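Protease 2A (Rhinovirus C, PDB 5X45) is probably a chymotrypsin-like cysteine protease that cuts the viral polyprotein, and carries a structural zinc ion. Local coordinates at residues A[50-55]-A[134-138]. Sequence-based numbering, arbitrary orientation.
With ZN (zinc ion), chain E.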
loop_
_atom_site.group_PDB
_atom_site.type_symbol
_atom_site.label_atom_id
_atom_site.label_comp_id
_atom_site.label_asym_id
_atom_site.label_seq_id
_atom_site.Cartn_x
_atom_site.Cartn_y
_atom_site.Cartn_z
ATOM N N ILE A 50 9.854 -6.741 2.699
ATOM C CA ILE A 50 8.805 -7.247 1.825
ATOM C C ILE A 50 9.075 -8.716 1.498
ATOM O O ILE A 50 10.044 -9.032 0.816
ATOM C CB ILE A 50 8.699 -6.404 0.544
ATOM C CG1 ILE A 50 8.472 -4.937 0.919
ATOM C CG2 ILE A 50 7.586 -6.923 -0.369
ATOM C CD1 ILE A 50 8.641 -3.979 -0.228
ATOM N N PRO A 51 8.237 -9.583 2.024
ATOM C CA PRO A 51 8.411 -11.021 1.922
ATOM C C PRO A 51 8.049 -11.543 0.571
ATOM O O PRO A 51 7.354 -10.910 -0.155
ATOM C CB PRO A 51 7.441 -11.561 2.960
ATOM C CG PRO A 51 6.494 -10.472 3.237
ATOM C CD PRO A 51 7.020 -9.203 2.740
ATOM N N CYS A 52 8.528 -12.714 0.242
ATOM C CA CYS A 52 8.156 -13.347 -0.994
ATOM C C CYS A 52 7.217 -14.449 -0.668
ATOM O O CYS A 52 7.206 -15.446 -1.311
ATOM C CB CYS A 52 9.382 -13.887 -1.697
ATOM S SG CYS A 52 10.376 -12.570 -2.399
ATOM N N CYS A 53 6.428 -14.255 0.359
ATOM C CA CYS A 53 5.443 -15.221 0.725
ATOM C C CYS A 53 4.222 -15.109 -0.172
ATOM O O CYS A 53 4.189 -14.374 -1.144
ATOM C CB CYS A 53 5.109 -15.150 2.236
ATOM S SG CYS A 53 4.213 -13.757 2.973
ATOM N N ASP A 54 3.238 -15.894 0.184
ATOM C CA ASP A 54 1.961 -16.028 -0.515
ATOM C C ASP A 54 0.767 -15.543 0.320
ATOM O O ASP A 54 -0.376 -15.586 -0.143
ATOM C CB ASP A 54 1.759 -17.490 -0.939
ATOM C CG ASP A 54 1.710 -18.449 0.250
ATOM O OD1 ASP A 54 2.506 -18.275 1.203
ATOM O OD2 ASP A 54 0.903 -19.405 0.209
ATOM N N CYS A 55 1.035 -15.098 1.547
ATOM C CA CYS A 55 -0.019 -14.687 2.482
ATOM C C CYS A 55 -1.000 -13.646 1.931
ATOM O O CYS A 55 -0.639 -12.789 1.121
ATOM C CB CYS A 55 0.601 -14.144 3.769
ATOM S SG CYS A 55 1.457 -15.386 4.746
ATOM N N LEU A 134 2.619 -5.194 -2.708
ATOM C CA LEU A 134 3.953 -4.678 -2.994
ATOM C C LEU A 134 4.871 -5.761 -3.549
ATOM O O LEU A 134 5.901 -5.457 -4.152
ATOM C CB LEU A 134 4.582 -4.084 -1.734
ATOM C CG LEU A 134 3.832 -2.888 -1.168
ATOM C CD1 LEU A 134 4.477 -2.474 0.136
ATOM C CD2 LEU A 134 3.773 -1.738 -2.158
ATOM N N ARG A 135 4.506 -7.020 -3.328
ATOM C CA ARG A 135 5.351 -8.145 -3.731
ATOM C C ARG A 135 5.681 -8.191 -5.235
ATOM O O ARG A 135 6.839 -8.431 -5.594
ATOM C CB ARG A 135 4.719 -9.463 -3.270
ATOM C CG ARG A 135 4.752 -9.622 -1.754
ATOM C CD ARG A 135 3.908 -10.790 -1.281
ATOM N NE ARG A 135 2.491 -10.536 -1.516
ATOM C CZ ARG A 135 1.502 -11.231 -0.968
ATOM N NH1 ARG A 135 1.772 -12.218 -0.122
ATOM N NH2 ARG A 135 0.240 -10.921 -1.248
ATOM N N PRO A 136 4.690 -7.944 -6.116
ATOM C CA PRO A 136 5.049 -7.864 -7.541
ATOM C C PRO A 136 6.122 -6.818 -7.857
ATOM O O PRO A 136 6.878 -7.005 -8.809
ATOM C CB PRO A 136 3.731 -7.464 -8.215
ATOM C CG PRO A 136 2.674 -7.965 -7.306
ATOM C CD PRO A 136 3.229 -7.825 -5.917
ATOM N N TYR A 137 6.183 -5.738 -7.081
ATOM C CA TYR A 137 7.073 -4.624 -7.401
ATOM C C TYR A 137 8.384 -4.577 -6.615
ATOM O O TYR A 137 9.174 -3.661 -6.819
ATOM C CB TYR A 137 6.328 -3.300 -7.200
ATOM C CG TYR A 137 4.992 -3.249 -7.906
ATOM C CD1 TYR A 137 3.846 -3.749 -7.298
ATOM C CD2 TYR A 137 4.873 -2.710 -9.181
ATOM C CE1 TYR A 137 2.617 -3.715 -7.937
ATOM C CE2 TYR A 137 3.647 -2.667 -9.824
ATOM C CZ TYR A 137 2.520 -3.173 -9.199
ATOM O OH TYR A 137 1.291 -3.139 -9.834
ATOM N N SER A 138 8.630 -5.543 -5.733
ATOM C CA SER A 138 9.865 -5.520 -4.949
ATOM C C SER A 138 11.018 -6.217 -5.669
ATOM O O SER A 138 10.822 -7.226 -6.344
ATOM C CB SER A 138 9.647 -6.166 -3.582
ATOM O OG SER A 138 9.939 -7.552 -3.626
HETATM ZN ZN ZN E . 3.725 -14.026 4.834
#
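Leu134 opens the contact by setting its CB 4.3 Å from CD1 of Ile50; the Leu134 side chain also packs on Leu37 and Met120. Arg135 carries most of the contact, its side chain running alongside the backbone of 51-55. Arg135 CG passes 3.3 Å from Pro51 O, and its CD lies 3.6 Å from Cys53 O. A bend at chi3 (-67°) then turns the guanidinium toward the carbonyl of Cys55. There Arg135 NH1 donates to Cys55 O at 2.8 Å, 150° at the hydrogen, on a lone pair in the carbonyl plane and close to the guanidinium plane. Arg135 NH2 adds a weak bond to Cys55 O at 3.1 Å, so two donors share one acceptor; a salt bridge from NH2 to Asp133 further fixes the rotation of the group. A bond from Tyr137 N to Leu134 O turns the chain back. Ser138 CB thereby lies 3.9 Å from Ile50 CG2. Cys53 SG binds the zinc ion, with Cys55 SG a longer 2.6 Å from the metal; Cys113 and His115 complete the site. The C-terminal turn thus grips, through one arginine, the interdomain loop that bears two zinc-binding cysteines, an arrangement consistent with the structural zinc site of chymotrypsin-like enteroviral 2A proteases.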